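PDB 4U1T: CalE6 from Micromonospora echinospora, which belongs to the Cys/Met metabolism family of PLP-dependent enzymes, proteins that share the fold of the aminotransferase clan. Local coordinates for residues 139-144 against 168-173; 331-336 against 355-360. One frame throughout, in Å; residues are numbered along the deposited sequence.

Interaction 1. Residues 139-144 against 168-173; sequences LVWIET and RVVVDN
A chi1 of 56° turns Val170 CG1 into the space between its own backbone N and carbonyl carbon, while chi1 of -164° swings the Trp141 indole anti to its backbone N; methyl and ring then meet obliquely, with Val170 CG1 3.7 Å from Trp141 CE3. Leu139 CD1 reaches the same methyl and also lies against Arg168 CG. The Glu143 and Asp172 chains run side by side on this face, Glu143 CG against Asp172 CB. Their carboxylates are turned 48° apart, with OE2 of Glu143 4.2 Å from OD2 of Asp172. One water joins this group: it accepts from Trp141 NE1 (3.0 Å), in the plane of the indole, and donates to Glu143 OE2 (2.8 Å) and Asp172 OD2 (2.7 Å). Glu143 OE2 is further held by Tyr100 N, and Asp172 OD1 by the hydroxyl of Thr174. On the reverse face, Ile142 CD1 packs on Val169 CG1 at 3.9 Å, and both side chains, with Val140, rest on helix 155-164. Four backbone bonds establish the parallel pairing, from Val140 N to Arg168 O (2.7 Å) through to Asp172 N on Ile142 O. Two parallel strands covered by their connecting helix form a beta-alpha-beta crossover, the unit from which the large domain of fold-type I PLP enzymes is built; Asp172 OD2, at its C-terminal end, lies close to N1 of the modified residue LLP197.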
# COMPACT_ATOMS: atom_id res chain seq x y z
N LEU B 139 9.31 -17.76 -33.91
CA LEU B 139 9.57 -16.58 -33.09
C LEU B 139 11.03 -16.17 -33.17
O LEU B 139 11.93 -17.00 -33.02
CB LEU B 139 9.17 -16.87 -31.64
CG LEU B 139 9.25 -15.71 -30.63
CD1 LEU B 139 8.34 -14.59 -31.07
CD2 LEU B 139 8.90 -16.20 -29.22
N VAL B 140 11.27 -14.88 -33.43
CA VAL B 140 12.62 -14.34 -33.40
C VAL B 140 12.70 -13.41 -32.20
O VAL B 140 11.93 -12.46 -32.09
CB VAL B 140 12.99 -13.58 -34.69
CG1 VAL B 140 14.42 -13.05 -34.62
CG2 VAL B 140 12.84 -14.49 -35.91
N TRP B 141 13.64 -13.71 -31.31
CA TRP B 141 13.72 -13.05 -30.01
C TRP B 141 14.93 -12.13 -29.98
O TRP B 141 16.06 -12.59 -29.91
CB TRP B 141 13.81 -14.10 -28.90
CG TRP B 141 13.52 -13.59 -27.50
CD1 TRP B 141 14.30 -12.75 -26.75
CD2 TRP B 141 12.40 -13.95 -26.68
NE1 TRP B 141 13.71 -12.54 -25.52
CE2 TRP B 141 12.55 -13.27 -25.45
CE3 TRP B 141 11.29 -14.77 -26.87
CZ2 TRP B 141 11.63 -13.39 -24.41
CZ3 TRP B 141 10.38 -14.90 -25.84
CH2 TRP B 141 10.55 -14.21 -24.62
N ILE B 142 14.68 -10.82 -30.03
CA ILE B 142 15.74 -9.83 -30.08
C ILE B 142 15.86 -9.09 -28.77
O ILE B 142 14.89 -8.52 -28.29
CB ILE B 142 15.50 -8.79 -31.20
CG1 ILE B 142 15.43 -9.46 -32.57
CG2 ILE B 142 16.60 -7.75 -31.21
CD1 ILE B 142 15.01 -8.51 -33.70
N GLU B 143 17.05 -9.10 -28.19
CA GLU B 143 17.31 -8.23 -27.05
C GLU B 143 18.32 -7.18 -27.48
O GLU B 143 19.43 -7.51 -27.86
CB GLU B 143 17.83 -9.04 -25.87
CG GLU B 143 17.86 -8.28 -24.58
CD GLU B 143 18.30 -9.16 -23.42
OE1 GLU B 143 19.13 -8.68 -22.62
OE2 GLU B 143 17.82 -10.32 -23.31
N THR B 144 17.94 -5.90 -27.46
CA THR B 144 18.86 -4.86 -27.94
C THR B 144 18.63 -3.51 -27.26
O THR B 144 17.50 -3.05 -27.13
CB THR B 144 18.77 -4.70 -29.49
OG1 THR B 144 19.74 -3.74 -29.94
CG2 THR B 144 17.38 -4.25 -29.96
N ARG B 168 7.06 -14.51 -35.96
CA ARG B 168 6.77 -13.39 -35.08
C ARG B 168 8.11 -12.85 -34.55
O ARG B 168 9.04 -13.62 -34.32
CB ARG B 168 5.86 -13.82 -33.92
CG ARG B 168 5.57 -12.76 -32.85
CD ARG B 168 4.56 -13.30 -31.83
NE ARG B 168 3.25 -13.51 -32.44
CZ ARG B 168 2.45 -14.55 -32.19
NH1 ARG B 168 2.82 -15.48 -31.32
NH2 ARG B 168 1.28 -14.65 -32.80
N VAL B 169 8.19 -11.53 -34.38
CA VAL B 169 9.39 -10.89 -33.84
C VAL B 169 9.08 -10.16 -32.53
O VAL B 169 8.21 -9.28 -32.49
CB VAL B 169 10.01 -9.87 -34.84
CG1 VAL B 169 11.22 -9.17 -34.22
CG2 VAL B 169 10.38 -10.55 -36.16
N VAL B 170 9.80 -10.50 -31.48
CA VAL B 170 9.69 -9.78 -30.22
C VAL B 170 11.02 -9.07 -29.93
O VAL B 170 12.10 -9.61 -30.22
CB VAL B 170 9.32 -10.71 -29.04
CG1 VAL B 170 10.33 -11.86 -28.91
CG2 VAL B 170 9.23 -9.92 -27.72
N VAL B 171 10.92 -7.86 -29.42
CA VAL B 171 12.07 -7.14 -28.90
C VAL B 171 11.93 -6.95 -27.39
O VAL B 171 10.96 -6.36 -26.92
CB VAL B 171 12.24 -5.77 -29.59
CG1 VAL B 171 13.31 -4.94 -28.89
CG2 VAL B 171 12.55 -5.96 -31.08
N ASP B 172 12.90 -7.48 -26.63
CA ASP B 172 12.99 -7.17 -25.20
C ASP B 172 13.54 -5.76 -25.11
O ASP B 172 14.73 -5.54 -25.33
CB ASP B 172 13.88 -8.18 -24.45
CG ASP B 172 13.85 -7.98 -22.92
OD1 ASP B 172 13.62 -6.85 -22.44
OD2 ASP B 172 14.05 -8.98 -22.19
N ASN B 173 12.66 -4.82 -24.80
CA ASN B 173 12.99 -3.39 -24.86
C ASN B 173 13.21 -2.81 -23.46
O ASN B 173 13.14 -1.60 -23.26
CB ASN B 173 11.87 -2.64 -25.58
CG ASN B 173 12.31 -1.26 -26.07
OD1 ASN B 173 13.45 -1.08 -26.50
ND2 ASN B 173 11.41 -0.30 -26.00
O HOH W 1 15.16 -11.22 -23.30
O HOH W 2 16.16 -2.31 -24.85

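Interaction 2. Residues 331-336 against 355-360; sequences VECPAL and SLIRLS. With SO4 (sulfate ion), chain J.
Val331 and Glu332 pair antiparallel with Leu359 and Arg358 in the sheet of the C-terminal domain of a fold-type I PLP enzyme. Backbone bonds define the pairing: Glu332 N gives to Arg358 O, and Arg358 N returns a nearly straight bond to Glu332 O (2.9 Å, 175°), so Glu332 and Arg358 form a hydrogen-bonded pair and Val331 with Leu359 the adjacent non-hydrogen-bonded one. Apolar contacts occupy the face of Val331, whose CG2 touches Ile357 CG2 at 3.6 Å and Leu359 CD2 at 3.7 Å. Charge dominates the other face. A chi1 of 64° and a bend at chi2 bring the Glu332 carboxylate over the Arg358 guanidinium, OE2 sitting 3.2 Å from CZ, above the centre of the group. The planes are 45° apart and no N-H points at this oxygen, making the salt bridge electrostatic; Thr338 bonds OE1. At the guanidinium edge, NH1 and NH2 each bond a sulfate oxygen, and NH1 also meets Asn147 OD1. The sulfate, probably from the crystallisation liquor, is also bonded to Ser323 N, consistent with a pocket that can take an anion. Beyond strand 330-332, a water accepts from Ala335 N at 3.0 Å and donates to Leu356 O at 2.7 Å.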
# COMPACT_ATOMS: atom_id res chain seq x y z
N VAL B 331 26.11 -0.65 -9.49
CA VAL B 331 27.31 -1.19 -10.12
C VAL B 331 27.36 -2.69 -9.85
O VAL B 331 27.00 -3.15 -8.76
CB VAL B 331 28.61 -0.51 -9.58
CG1 VAL B 331 28.71 -0.68 -8.05
CG2 VAL B 331 29.86 -1.07 -10.26
N GLU B 332 27.80 -3.46 -10.84
CA GLU B 332 28.00 -4.88 -10.64
C GLU B 332 29.16 -5.40 -11.48
O GLU B 332 29.58 -4.75 -12.44
CB GLU B 332 26.75 -5.66 -11.01
CG GLU B 332 26.40 -5.54 -12.48
CD GLU B 332 26.14 -6.87 -13.12
OE1 GLU B 332 26.08 -7.88 -12.38
OE2 GLU B 332 25.97 -6.91 -14.35
N CYS B 333 29.66 -6.57 -11.10
CA CYS B 333 30.65 -7.28 -11.89
C CYS B 333 30.01 -8.58 -12.38
O CYS B 333 29.80 -9.51 -11.60
CB CYS B 333 31.91 -7.56 -11.06
SG CYS B 333 33.13 -8.56 -11.90
N PRO B 334 29.67 -8.63 -13.67
CA PRO B 334 28.94 -9.77 -14.22
C PRO B 334 29.57 -11.12 -13.88
O PRO B 334 28.85 -12.04 -13.50
CB PRO B 334 28.98 -9.51 -15.73
CG PRO B 334 28.99 -8.01 -15.83
CD PRO B 334 29.81 -7.53 -14.65
N ALA B 335 30.89 -11.23 -13.96
CA ALA B 335 31.55 -12.50 -13.67
C ALA B 335 31.33 -12.94 -12.22
O ALA B 335 31.26 -14.13 -11.94
CB ALA B 335 33.03 -12.40 -13.97
N LEU B 336 31.21 -11.98 -11.31
CA LEU B 336 31.00 -12.27 -9.89
C LEU B 336 29.52 -12.32 -9.51
O LEU B 336 29.14 -12.91 -8.51
CB LEU B 336 31.71 -11.23 -9.02
CG LEU B 336 33.23 -11.19 -9.15
CD1 LEU B 336 33.78 -10.03 -8.35
CD2 LEU B 336 33.84 -12.50 -8.67
N SER B 355 37.18 -8.87 -15.21
CA SER B 355 37.26 -7.50 -14.72
C SER B 355 36.29 -6.56 -15.45
O SER B 355 36.39 -5.33 -15.36
CB SER B 355 38.70 -6.98 -14.85
OG SER B 355 39.48 -7.44 -13.75
N LEU B 356 35.34 -7.14 -16.17
CA LEU B 356 34.28 -6.33 -16.77
C LEU B 356 33.33 -5.82 -15.68
O LEU B 356 32.85 -6.59 -14.85
CB LEU B 356 33.50 -7.12 -17.81
CG LEU B 356 32.41 -6.27 -18.49
CD1 LEU B 356 33.02 -5.22 -19.42
CD2 LEU B 356 31.43 -7.15 -19.24
N ILE B 357 33.08 -4.51 -15.70
CA ILE B 357 32.22 -3.85 -14.72
C ILE B 357 31.05 -3.20 -15.44
O ILE B 357 31.25 -2.62 -16.51
CB ILE B 357 33.00 -2.77 -13.93
CG1 ILE B 357 34.29 -3.34 -13.31
CG2 ILE B 357 32.10 -2.10 -12.88
CD1 ILE B 357 34.05 -4.45 -12.26
N ARG B 358 29.84 -3.31 -14.89
CA ARG B 358 28.67 -2.64 -15.47
C ARG B 358 28.05 -1.60 -14.55
O ARG B 358 27.83 -1.86 -13.36
CB ARG B 358 27.58 -3.67 -15.85
CG ARG B 358 26.41 -3.04 -16.62
CD ARG B 358 25.24 -4.01 -16.74
NE ARG B 358 24.49 -4.13 -15.48
CZ ARG B 358 23.52 -5.02 -15.28
NH1 ARG B 358 23.17 -5.86 -16.25
NH2 ARG B 358 22.88 -5.06 -14.11
N LEU B 359 27.76 -0.42 -15.11
CA LEU B 359 27.09 0.66 -14.38
C LEU B 359 25.67 0.85 -14.88
O LEU B 359 25.42 0.87 -16.08
CB LEU B 359 27.84 1.98 -14.54
CG LEU B 359 29.32 2.01 -14.17
CD1 LEU B 359 29.90 3.39 -14.49
CD2 LEU B 359 29.53 1.65 -12.70
N SER B 360 24.74 0.99 -13.94
CA SER B 360 23.39 1.43 -14.25
C SER B 360 23.23 2.81 -13.64
O SER B 360 23.28 2.97 -12.42
CB SER B 360 22.35 0.46 -13.70
OG SER B 360 21.07 1.03 -13.81
S SO4 J . 20.41 -7.63 -14.41
O1 SO4 J . 20.49 -9.05 -14.05
O2 SO4 J . 20.91 -7.47 -15.77
O3 SO4 J . 19.04 -7.16 -14.29
O4 SO4 J . 21.24 -6.84 -13.50
O HOH W 3 32.69 -9.28 -15.38

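In the fold
Interaction 1 closes along the chain before interaction 2 opens, and each belongs to a different sheet: 139-144 and 168-173 are interior to the seven-stranded sheet, whereas 331-336 and 355-360 pair within the five-stranded one. Their centres lie 24 Å apart and their nearest atoms about 8 Å, without touching. Interaction 1 is the more central, about 11 Å from the centre of the chain against 18 Å. The chain just after strand 137-143 bridges the gap, reaching interaction 2 where Pro148 touches Leu356. The loop leaving interaction 1 therefore meets interaction 2, consistent with two domains that together frame the site around LLP197.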